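Protein disulfide-isomerase A4 (Rattus norvegicus, PDB 3EC3) catalyses the rearrangement of disulfide bonds in proteins in the endoplasmic reticulum, although this fragment comprises only its two noncatalytic, thioredoxin-like b-type domains. Local coordinates at residues A[116-121]-A[154-159]; A[49-52]-A[56-59]; A[223-226]-A[230-233]. The protein carries 1 engineered substitution. All blocks are in the same frame, centred on the assembly; numbering follows the deposited sequence.

Contact 1: residues A[116-121]-A[154-159]; sequences PLVGHR and FWRNKV
Arg156 and Val118 run antiparallel alongside one another, with the guanidinium of the arginine turned edge-on to the carbonyl oxygen of the valine. The grip is side-on and fork-like: Arg156 NE donates to Val118 O at 3.0 Å with a nearly straight N-H...O angle of 167°, and Arg156 NH2 reaches the same Val118 O at 3.1 Å along a more bent path (152°). That oxygen lies close to the guanidinium plane, while both nitrogens sit tilted out of the carbonyl plane. The chain of Arg156, extended from CG to NE, carries the head from helix 149-163 across to the strand, and on the way its CG lies 3.9 Å from Val118 CG1. The remaining nitrogen, NH1, is bound by Gln153 OE1 and by the backbone oxygen of Gln85, which should hold the head against rotation and ties the helix to a loop of the preceding domain as well.

The Val118 and Val159 side chains meet nearly perpendicular. Both methyls of Val118 face the helix, since chi1 of -178° sets CG1 opposite the backbone N and CG2 beside it: CG2 meets Val159 CG1 at 3.8 Å, and CG1 meets that same Val159 methyl at 3.9 Å. Leu160, Phe171 and Ile173 also touch Val118, and Phe171 and Val138 touch Val159, making this valine pair part of a buried apolar layer. Such packing of a helix against the edge strand of a mixed sheet is characteristic of the thioredoxin fold, here in the second of the two domains.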
ATOM      1  N   PRO A 116       2.098  -0.581  -0.172  1.00 16.97           N
ATOM      2  CA  PRO A 116       3.265  -0.621   0.698  1.00 15.77           C
ATOM      3  C   PRO A 116       3.367  -1.947   1.458  1.00 16.30           C
ATOM      4  O   PRO A 116       2.404  -2.734   1.499  1.00 15.69           O
ATOM      5  CB  PRO A 116       3.010   0.489   1.684  1.00 16.03           C
ATOM      6  CG  PRO A 116       1.616   0.758   1.741  1.00 17.35           C
ATOM      7  CD  PRO A 116       1.046   0.293   0.359  1.00 16.50           C
ATOM      8  N   LEU A 117       4.534  -2.201   2.043  1.00 14.73           N
ATOM      9  CA  LEU A 117       4.701  -3.356   2.906  1.00 15.48           C
ATOM     10  C   LEU A 117       3.629  -3.402   3.986  1.00 15.36           C
ATOM     11  O   LEU A 117       3.045  -4.460   4.237  1.00 15.45           O
ATOM     12  CB  LEU A 117       6.039  -3.237   3.639  1.00 16.52           C
ATOM     13  CG  LEU A 117       6.934  -4.440   3.792  1.00 22.03           C
ATOM     14  CD1 LEU A 117       7.936  -4.295   4.916  1.00 20.24           C
ATOM     15  CD2 LEU A 117       6.271  -5.856   3.635  1.00 21.53           C
ATOM     16  N   VAL A 118       3.357  -2.275   4.629  1.00 14.17           N
ATOM     17  CA  VAL A 118       2.191  -2.205   5.561  1.00 14.71           C
ATOM     18  C   VAL A 118       1.406  -0.921   5.349  1.00 15.74           C
ATOM     19  O   VAL A 118       1.789   0.154   5.837  1.00 15.58           O
ATOM     20  CB  VAL A 118       2.568  -2.349   7.057  1.00 15.25           C
ATOM     21  CG1 VAL A 118       1.277  -2.313   7.936  1.00 15.46           C
ATOM     22  CG2 VAL A 118       3.273  -3.654   7.325  1.00 13.23           C
ATOM     23  N   GLY A 119       0.327  -1.054   4.578  1.00 14.34           N
ATOM     24  CA  GLY A 119      -0.566   0.050   4.262  1.00 15.90           C
ATOM     25  C   GLY A 119      -1.750   0.076   5.192  1.00 16.65           C
ATOM     26  O   GLY A 119      -1.807  -0.694   6.157  1.00 15.86           O
ATOM     27  N   HIS A 120      -2.694   0.967   4.900  1.00 16.39           N
ATOM     28  CA  HIS A 120      -3.892   1.156   5.732  1.00 16.97           C
ATOM     29  C   HIS A 120      -5.108   0.663   4.939  1.00 17.82           C
ATOM     30  O   HIS A 120      -5.479   1.258   3.923  1.00 18.43           O
ATOM     31  CB  HIS A 120      -4.085   2.649   6.095  1.00 17.57           C
ATOM     32  CG  HIS A 120      -5.301   2.926   6.950  1.00 18.34           C
ATOM     33  ND1 HIS A 120      -5.733   4.205   7.211  1.00 19.41           N
ATOM     34  CD2 HIS A 120      -6.156   2.099   7.594  1.00 17.44           C
ATOM     35  CE1 HIS A 120      -6.814   4.164   7.979  1.00 18.55           C
ATOM     36  NE2 HIS A 120      -7.074   2.895   8.254  1.00 21.36           N
ATOM     37  N   ARG A 121      -5.653  -0.472   5.378  1.00 16.70           N
ATOM     38  CA  ARG A 121      -6.850  -1.065   4.767  1.00 17.92           C
ATOM     39  C   ARG A 121      -8.062  -0.342   5.338  1.00 19.00           C
ATOM     40  O   ARG A 121      -8.226  -0.245   6.549  1.00 18.75           O
ATOM     41  CB  ARG A 121      -6.898  -2.571   5.060  1.00 17.35           C
ATOM     42  CG  ARG A 121      -8.210  -3.271   4.605  1.00 19.37           C
ATOM     43  CD  ARG A 121      -8.131  -4.681   5.133  1.00 21.99           C
ATOM     44  NE  ARG A 121      -9.294  -5.511   4.814  1.00 21.15           N
ATOM     45  CZ  ARG A 121     -10.132  -5.986   5.726  1.00 21.84           C
ATOM     46  NH1 ARG A 121     -11.125  -6.777   5.358  1.00 19.74           N
ATOM     47  NH2 ARG A 121      -9.969  -5.681   7.016  1.00 24.02           N
ATOM     48  N   PHE A 154       3.901   3.638  15.999  1.00 17.74           N
ATOM     49  CA  PHE A 154       4.434   2.692  17.000  1.00 17.77           C
ATOM     50  C   PHE A 154       3.953   1.280  16.672  1.00 18.44           C
ATOM     51  O   PHE A 154       4.746   0.329  16.588  1.00 18.12           O
ATOM     52  CB  PHE A 154       4.047   3.080  18.413  1.00 18.43           C
ATOM     53  CG  PHE A 154       4.465   2.043  19.452  1.00 20.68           C
ATOM     54  CD1 PHE A 154       3.561   1.096  19.907  1.00 21.73           C
ATOM     55  CD2 PHE A 154       5.775   2.019  19.939  1.00 22.23           C
ATOM     56  CE1 PHE A 154       3.951   0.123  20.891  1.00 22.62           C
ATOM     57  CE2 PHE A 154       6.183   1.066  20.890  1.00 23.94           C
ATOM     58  CZ  PHE A 154       5.267   0.111  21.354  1.00 22.98           C
ATOM     59  N   TRP A 155       2.644   1.133  16.535  1.00 17.55           N
ATOM     60  CA  TRP A 155       2.066  -0.169  16.244  1.00 17.70           C
ATOM     61  C   TRP A 155       2.333  -0.654  14.820  1.00 16.56           C
ATOM     62  O   TRP A 155       2.573  -1.860  14.599  1.00 17.90           O
ATOM     63  CB  TRP A 155       0.581  -0.136  16.498  1.00 16.64           C
ATOM     64  CG  TRP A 155       0.300   0.031  17.983  1.00 17.10           C
ATOM     65  CD1 TRP A 155      -0.260   1.103  18.600  1.00 18.37           C
ATOM     66  CD2 TRP A 155       0.614  -0.914  19.010  1.00 18.58           C
ATOM     67  NE1 TRP A 155      -0.369   0.867  19.973  1.00 18.74           N
ATOM     68  CE2 TRP A 155       0.179  -0.360  20.244  1.00 18.18           C
ATOM     69  CE3 TRP A 155       1.187  -2.201  19.009  1.00 20.42           C
ATOM     70  CZ2 TRP A 155       0.314  -1.031  21.436  1.00 19.04           C
ATOM     71  CZ3 TRP A 155       1.324  -2.863  20.226  1.00 19.42           C
ATOM     72  CH2 TRP A 155       0.910  -2.261  21.410  1.00 18.26           C
ATOM     73  N   ARG A 156       2.225   0.257  13.861  1.00 16.28           N
ATOM     74  CA  ARG A 156       2.576  -0.088  12.487  1.00 16.28           C
ATOM     75  C   ARG A 156       3.990  -0.670  12.373  1.00 17.00           C
ATOM     76  O   ARG A 156       4.227  -1.621  11.590  1.00 16.49           O
ATOM     77  CB  ARG A 156       2.376   1.158  11.556  1.00 16.24           C
ATOM     78  CG  ARG A 156       2.337   0.803  10.046  1.00 17.73           C
ATOM     79  CD  ARG A 156       2.349   2.164   9.245  1.00 17.45           C
ATOM     80  NE  ARG A 156       3.004   1.850   8.042  1.00 26.42           N
ATOM     81  CZ  ARG A 156       4.189   2.180   7.631  1.00 18.21           C
ATOM     82  NH1 ARG A 156       5.021   3.113   8.183  1.00 18.48           N
ATOM     83  NH2 ARG A 156       4.482   1.611   6.501  1.00 22.36           N
ATOM     84  N   ASN A 157       4.926  -0.113  13.151  1.00 17.01           N
ATOM     85  CA  ASN A 157       6.280  -0.566  13.160  1.00 18.40           C
ATOM     86  C   ASN A 157       6.386  -2.059  13.596  1.00 18.07           C
ATOM     87  O   ASN A 157       7.172  -2.790  13.065  1.00 17.69           O
ATOM     88  CB  ASN A 157       7.118   0.315  14.080  1.00 20.07           C
ATOM     89  CG  ASN A 157       7.475   1.653  13.455  1.00 25.66           C
ATOM     90  OD1 ASN A 157       7.840   2.603  14.161  1.00 32.35           O
ATOM     91  ND2 ASN A 157       7.390   1.736  12.132  1.00 25.56           N
ATOM     92  N   LYS A 158       5.553  -2.493  14.540  1.00 17.92           N
ATOM     93  CA  LYS A 158       5.574  -3.915  14.977  1.00 18.96           C
ATOM     94  C   LYS A 158       5.112  -4.816  13.856  1.00 18.12           C
ATOM     95  O   LYS A 158       5.624  -5.956  13.691  1.00 17.15           O
ATOM     96  CB  LYS A 158       4.638  -4.082  16.170  1.00 18.37           C
ATOM     97  CG  LYS A 158       5.172  -3.369  17.438  1.00 22.50           C
ATOM     98  CD  LYS A 158       4.238  -3.719  18.611  1.00 27.46           C
ATOM     99  CE  LYS A 158       4.823  -3.476  19.995  1.00 30.60           C
ATOM    100  NZ  LYS A 158       6.059  -2.685  19.998  1.00 30.17           N
ATOM    101  N   VAL A 159       4.133  -4.319  13.099  1.00 16.81           N
ATOM    102  CA  VAL A 159       3.618  -5.061  11.944  1.00 16.75           C
ATOM    103  C   VAL A 159       4.666  -5.163  10.822  1.00 16.34           C
ATOM    104  O   VAL A 159       4.883  -6.240  10.242  1.00 16.09           O
ATOM    105  CB  VAL A 159       2.294  -4.454  11.411  1.00 16.34           C
ATOM    106  CG1 VAL A 159       1.671  -5.407  10.311  1.00 17.53           C
ATOM    107  CG2 VAL A 159       1.323  -4.251  12.580  1.00 15.84           C
TER

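Contact 2: residues A[49-52]-A[56-59]; sequences NTLR and KFHH
The Phe57 ring meets Leu51 with its rim: near the ring plane, Phe57 CZ is 3.5 Å from Leu51 CB, and Phe57 CE1 points at the backbone oxygen Leu51 O from 3.8 Å, in plane. Leu51 CD1 adds a looser touch, 3.9 Å from Phe57 CZ. The second flat group, the Arg52 guanidinium, also works through its edge, within its own segment: Arg52 NH1 donates to Asn49 OD1 at 2.9 Å (151°), the donor lying in the amide carbonyl plane and the oxygen in the guanidinium plane, with the two planes turned steeply against each other, and NH2 binds the backbone oxygen of Ser5.

Phe57 holds CG beside its backbone N (chi1 -69°), a setting in which the ring extends from the strand to the C-terminal part of helix 39-51. The Phe57 side chain also touches Ala48 and Ile29, while Val110 of helix 103-113 flanks Leu51. An alanine in place of Phe57 has no ring to set against Leu51 CB and CD1, and would probably open a gap between the end of helix 39-51 and the sheet. The contact belongs to a beta-alpha-beta crossover, strand 28-32, helix 39-51 and strand 57-60, within the first thioredoxin-like domain.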
ATOM      1  N   ASN A  49      -4.902   4.895 -18.758  1.00 25.03           N
ATOM      2  CA  ASN A  49      -6.291   4.870 -19.187  1.00 26.20           C
ATOM      3  C   ASN A  49      -6.968   3.573 -18.763  1.00 26.57           C
ATOM      4  O   ASN A  49      -8.083   3.582 -18.234  1.00 26.00           O
ATOM      5  CB  ASN A  49      -6.427   5.052 -20.706  1.00 25.79           C
ATOM      6  CG  ASN A  49      -7.858   4.934 -21.143  1.00 28.23           C
ATOM      7  OD1 ASN A  49      -8.712   5.716 -20.701  1.00 29.99           O
ATOM      8  ND2 ASN A  49      -8.161   3.903 -21.934  1.00 28.89           N
ATOM      9  N   THR A  50      -6.261   2.465 -18.961  1.00 27.15           N
ATOM     10  CA  THR A  50      -6.756   1.156 -18.589  1.00 27.84           C
ATOM     11  C   THR A  50      -6.986   1.045 -17.085  1.00 28.11           C
ATOM     12  O   THR A  50      -7.983   0.467 -16.641  1.00 28.44           O
ATOM     13  CB  THR A  50      -5.787   0.065 -19.087  1.00 27.91           C
ATOM     14  OG1 THR A  50      -5.788   0.068 -20.521  1.00 27.74           O
ATOM     15  CG2 THR A  50      -6.195  -1.293 -18.606  1.00 29.87           C
ATOM     16  N   LEU A  51      -6.068   1.605 -16.303  1.00 27.64           N
ATOM     17  CA  LEU A  51      -6.143   1.535 -14.836  1.00 27.31           C
ATOM     18  C   LEU A  51      -6.847   2.720 -14.141  1.00 27.09           C
ATOM     19  O   LEU A  51      -6.842   2.809 -12.911  1.00 26.96           O
ATOM     20  CB  LEU A  51      -4.740   1.328 -14.245  1.00 26.48           C
ATOM     21  CG  LEU A  51      -3.975   0.023 -14.477  1.00 26.83           C
ATOM     22  CD1 LEU A  51      -2.559   0.107 -13.911  1.00 26.69           C
ATOM     23  CD2 LEU A  51      -4.713  -1.176 -13.832  1.00 28.46           C
ATOM     24  N   ARG A  52      -7.503   3.584 -14.909  1.00 27.51           N
ATOM     25  CA  ARG A  52      -8.009   4.881 -14.390  1.00 28.48           C
ATOM     26  C   ARG A  52      -9.078   4.829 -13.282  1.00 29.01           C
ATOM     27  O   ARG A  52      -9.227   5.794 -12.530  1.00 28.68           O
ATOM     28  CB  ARG A  52      -8.514   5.777 -15.543  1.00 29.16           C
ATOM     29  CG  ARG A  52      -9.866   5.375 -16.137  1.00 28.17           C
ATOM     30  CD  ARG A  52     -10.166   6.164 -17.430  1.00 29.69           C
ATOM     31  NE  ARG A  52     -10.156   7.621 -17.205  1.00 31.77           N
ATOM     32  CZ  ARG A  52      -9.722   8.524 -18.080  1.00 34.03           C
ATOM     33  NH1 ARG A  52      -9.236   8.143 -19.258  1.00 32.46           N
ATOM     34  NH2 ARG A  52      -9.766   9.818 -17.774  1.00 36.18           N
ATOM     35  N   LYS A  56      -4.893   6.844  -9.297  1.00 24.22           N
ATOM     36  CA  LYS A  56      -4.700   8.198  -9.832  1.00 23.48           C
ATOM     37  C   LYS A  56      -3.302   8.240 -10.455  1.00 22.86           C
ATOM     38  O   LYS A  56      -2.329   7.786  -9.814  1.00 22.27           O
ATOM     39  CB  LYS A  56      -4.714   9.247  -8.705  1.00 24.32           C
ATOM     40  CG  LYS A  56      -6.044   9.402  -7.916  1.00 28.75           C
ATOM     41  CD  LYS A  56      -6.941  10.381  -8.600  1.00 34.80           C
ATOM     42  CE  LYS A  56      -8.084   9.668  -9.293  1.00 39.02           C
ATOM     43  NZ  LYS A  56      -9.116  10.630  -9.802  1.00 40.27           N
ATOM     44  N   PHE A  57      -3.195   8.844 -11.638  1.00 20.55           N
ATOM     45  CA  PHE A  57      -1.917   8.959 -12.359  1.00 19.22           C
ATOM     46  C   PHE A  57      -1.487  10.413 -12.581  1.00 18.96           C
ATOM     47  O   PHE A  57      -2.348  11.291 -12.891  1.00 18.68           O
ATOM     48  CB  PHE A  57      -2.100   8.268 -13.720  1.00 19.48           C
ATOM     49  CG  PHE A  57      -2.256   6.777 -13.614  1.00 19.48           C
ATOM     50  CD1 PHE A  57      -3.508   6.211 -13.382  1.00 19.01           C
ATOM     51  CD2 PHE A  57      -1.152   5.935 -13.753  1.00 19.85           C
ATOM     52  CE1 PHE A  57      -3.656   4.824 -13.281  1.00 19.56           C
ATOM     53  CE2 PHE A  57      -1.294   4.544 -13.687  1.00 20.74           C
ATOM     54  CZ  PHE A  57      -2.562   3.989 -13.426  1.00 18.70           C
ATOM     55  N   HIS A  58      -0.181  10.688 -12.457  1.00 15.97           N
ATOM     56  CA  HIS A  58       0.330  12.016 -12.713  1.00 16.64           C
ATOM     57  C   HIS A  58       1.502  11.887 -13.678  1.00 17.60           C
ATOM     58  O   HIS A  58       2.034  10.765 -13.853  1.00 17.90           O
ATOM     59  CB  HIS A  58       0.806  12.671 -11.431  1.00 16.53           C
ATOM     60  CG  HIS A  58      -0.262  12.729 -10.383  1.00 19.39           C
ATOM     61  ND1 HIS A  58      -1.101  13.808 -10.242  1.00 20.99           N
ATOM     62  CD2 HIS A  58      -0.686  11.795  -9.492  1.00 21.61           C
ATOM     63  CE1 HIS A  58      -1.970  13.564  -9.265  1.00 22.38           C
ATOM     64  NE2 HIS A  58      -1.731  12.350  -8.785  1.00 20.82           N
ATOM     65  N   HIS A  59       1.878  13.015 -14.269  1.00 16.72           N
ATOM     66  CA  HIS A  59       3.067  13.044 -15.149  1.00 18.01           C
ATOM     67  C   HIS A  59       3.754  14.357 -15.056  1.00 17.60           C
ATOM     68  O   HIS A  59       3.171  15.336 -14.629  1.00 19.55           O
ATOM     69  CB  HIS A  59       2.704  12.729 -16.613  1.00 16.87           C
ATOM     70  CG  HIS A  59       1.796  13.733 -17.242  1.00 17.36           C
ATOM     71  ND1 HIS A  59       0.429  13.637 -17.183  1.00 17.79           N
ATOM     72  CD2 HIS A  59       2.063  14.849 -17.963  1.00 15.80           C
ATOM     73  CE1 HIS A  59      -0.115  14.641 -17.854  1.00 19.00           C
ATOM     74  NE2 HIS A  59       0.860  15.389 -18.351  1.00 17.25           N
TER

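Contact 3: residues A[223-226]-A[230-233]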
ATOM      1  N   VAL A 223       1.067 -15.854  12.207  1.00 34.92           N
ATOM      2  CA  VAL A 223       1.333 -16.035  10.767  1.00 35.21           C
ATOM      3  C   VAL A 223       2.048 -17.380  10.464  1.00 35.82           C
ATOM      4  O   VAL A 223       1.703 -18.071   9.489  1.00 35.82           O
ATOM      5  CB  VAL A 223       2.128 -14.823  10.189  1.00 35.30           C
ATOM      6  CG1 VAL A 223       2.575 -15.069   8.751  1.00 36.57           C
ATOM      7  CG2 VAL A 223       1.277 -13.511  10.311  1.00 33.62           C
HETATM    8  N   MSE A 224       3.039 -17.735  11.274  1.00 35.87           N
HETATM    9  CA  MSE A 224       3.738 -19.012  11.116  1.00 37.14           C
HETATM   10  C   MSE A 224       2.761 -20.180  11.299  1.00 36.57           C
HETATM   11  O   MSE A 224       2.768 -21.147  10.511  1.00 36.98           O
HETATM   12  CB  MSE A 224       4.914 -19.140  12.095  1.00 38.53           C
HETATM   13  CG  MSE A 224       6.252 -18.641  11.552  1.00 41.93           C
HETATM   14 SE   MSE A 224       6.803 -19.676   9.956  0.70 52.09          SE
HETATM   15  CE  MSE A 224       8.511 -18.790   9.472  1.00 45.51           C
ATOM     16  N   ALA A 225       1.906 -20.080  12.316  1.00 35.02           N
ATOM     17  CA  ALA A 225       0.949 -21.165  12.601  1.00 35.02           C
ATOM     18  C   ALA A 225      -0.039 -21.289  11.437  1.00 34.73           C
ATOM     19  O   ALA A 225      -0.402 -22.416  11.023  1.00 35.64           O
ATOM     20  CB  ALA A 225       0.240 -20.938  13.918  1.00 34.09           C
ATOM     21  N   PHE A 226      -0.422 -20.135  10.884  1.00 33.50           N
ATOM     22  CA  PHE A 226      -1.240 -20.080   9.675  1.00 32.74           C
ATOM     23  C   PHE A 226      -0.576 -20.801   8.503  1.00 31.80           C
ATOM     24  O   PHE A 226      -1.204 -21.627   7.851  1.00 31.75           O
ATOM     25  CB  PHE A 226      -1.551 -18.640   9.254  1.00 32.54           C
ATOM     26  CG  PHE A 226      -2.145 -18.542   7.849  1.00 32.70           C
ATOM     27  CD1 PHE A 226      -1.355 -18.162   6.762  1.00 31.51           C
ATOM     28  CD2 PHE A 226      -3.486 -18.862   7.625  1.00 35.14           C
ATOM     29  CE1 PHE A 226      -1.900 -18.079   5.486  1.00 32.90           C
ATOM     30  CE2 PHE A 226      -4.046 -18.802   6.342  1.00 36.14           C
ATOM     31  CZ  PHE A 226      -3.261 -18.411   5.273  1.00 34.29           C
ATOM     32  N   LYS A 230      -1.823 -24.750  11.108  1.00 37.07           N
ATOM     33  CA  LYS A 230      -2.072 -25.144  12.503  1.00 38.15           C
ATOM     34  C   LYS A 230      -3.241 -24.401  13.155  1.00 38.67           C
ATOM     35  O   LYS A 230      -3.540 -24.624  14.336  1.00 38.84           O
ATOM     36  CB  LYS A 230      -0.800 -24.981  13.337  1.00 37.90           C
ATOM     37  CG  LYS A 230       0.214 -26.079  13.120  1.00 41.26           C
ATOM     38  CD  LYS A 230       1.636 -25.626  13.438  1.00 44.81           C
ATOM     39  CE  LYS A 230       1.839 -25.279  14.914  1.00 45.99           C
ATOM     40  NZ  LYS A 230       3.271 -25.466  15.307  1.00 46.35           N
ATOM     41  N   LEU A 231      -3.903 -23.537  12.378  1.00 38.91           N
ATOM     42  CA  LEU A 231      -5.043 -22.733  12.849  1.00 39.06           C
ATOM     43  C   LEU A 231      -6.388 -23.255  12.333  1.00 39.43           C
ATOM     44  O   LEU A 231      -6.448 -23.903  11.287  1.00 39.32           O
ATOM     45  CB  LEU A 231      -4.890 -21.274  12.405  1.00 38.94           C
ATOM     46  CG  LEU A 231      -3.645 -20.490  12.825  1.00 38.52           C
ATOM     47  CD1 LEU A 231      -3.762 -19.048  12.288  1.00 37.34           C
ATOM     48  CD2 LEU A 231      -3.438 -20.513  14.353  1.00 39.47           C
ATOM     49  N   LYS A 232      -7.458 -22.945  13.066  1.00 39.43           N
ATOM     50  CA  LYS A 232      -8.821 -23.320  12.678  1.00 39.59           C
ATOM     51  C   LYS A 232      -9.623 -22.043  12.429  1.00 39.45           C
ATOM     52  O   LYS A 232      -9.480 -21.063  13.190  1.00 39.21           O
ATOM     53  CB  LYS A 232      -9.493 -24.158  13.778  1.00 39.69           C
ATOM     54  CG  LYS A 232      -9.041 -25.617  13.829  1.00 41.50           C
ATOM     55  CD  LYS A 232      -8.851 -26.187  12.411  1.00 43.69           C
ATOM     56  CE  LYS A 232      -8.287 -27.592  12.435  1.00 43.66           C
ATOM     57  NZ  LYS A 232      -9.253 -28.495  13.099  1.00 45.25           N
ATOM     58  N   PRO A 233     -10.490 -22.055  11.387  1.00 39.57           N
ATOM     59  CA  PRO A 233     -11.195 -20.825  11.004  1.00 39.30           C
ATOM     60  C   PRO A 233     -12.398 -20.463  11.858  1.00 39.91           C
ATOM     61  O   PRO A 233     -13.037 -21.343  12.494  1.00 38.65           O
ATOM     62  CB  PRO A 233     -11.653 -21.112   9.568  1.00 39.45           C
ATOM     63  CG  PRO A 233     -11.775 -22.600   9.486  1.00 39.38           C
ATOM     64  CD  PRO A 233     -10.856 -23.210  10.524  1.00 39.45           C
TER
HETATM   65  O   HOH W   1      -4.035 -22.754   9.266  1.00 54.34           O
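Leu231 folds back on Ala225 and Phe226, closing the C-terminal end of helix 216-227, the last helix of the second thioredoxin-like domain. The backbone tie is a six-to-one bond, consistent with a Schellman-type C-cap: Lys230 N donates to Ala225 O at 2.7 Å, short and nearly straight at 166°. Lys230 CB rests beside the same carbonyl, 3.5 Å from Ala225 O, while the rest of that lysine chain leads away from the helix.

Next to this bond Leu231 makes the apolar part of the contact with its forked end. Its CG stands beside its own backbone N (chi1 -58°), which brings the two methyls down astride the helix backbone. Leu231 CD2 lies 3.7 Å from Ala225 CB, and Leu231 CD1 lies 3.8 Å from Phe226 CB. Between the two branches, Leu231 CG is 3.8 Å from the backbone atom Phe226 N, so the fork sits close on the link between these helix residues.

Further out, both partners are also packed against other parts of the domain. Phe226 turns its CG anti to the backbone N (chi1 168°), so that of its side chain CB meets the loop while the ring turns to an edge-to-face meeting with Tyr169; the side chain also touches Pro134. On the loop side, Leu231 and Pro233 both touch Phe207 of the edge strand 206-208, so the loop lies against that strand. A water bridges helix and loop: it makes a weak bond of 3.4 Å to Phe226 O, as donor, and accepts from Leu231 N at 3.2 Å.

Overall arrangement
Along the chain the order is contact 2, contact 1, contact 3, none enclosing another. Contact 2 lies in the first thioredoxin-like domain; contacts 1 and 3 share the second, whose five-stranded mixed sheet repeats the strand order of the first. Centres of contacts 1 and 2 are 26 Å apart, those of 1 and 3 are 21 Å apart, and contacts 2 and 3, 38 Å apart, lie on opposite sides of the chain's centre. Contact 1 is thus the central one, where the second domain begins. Its helix 149-163 is linked to helix 216-227 of contact 3 by a bond from Ser216 OG to Lys158 O. The three contacts together sample two similarly built domains in tandem.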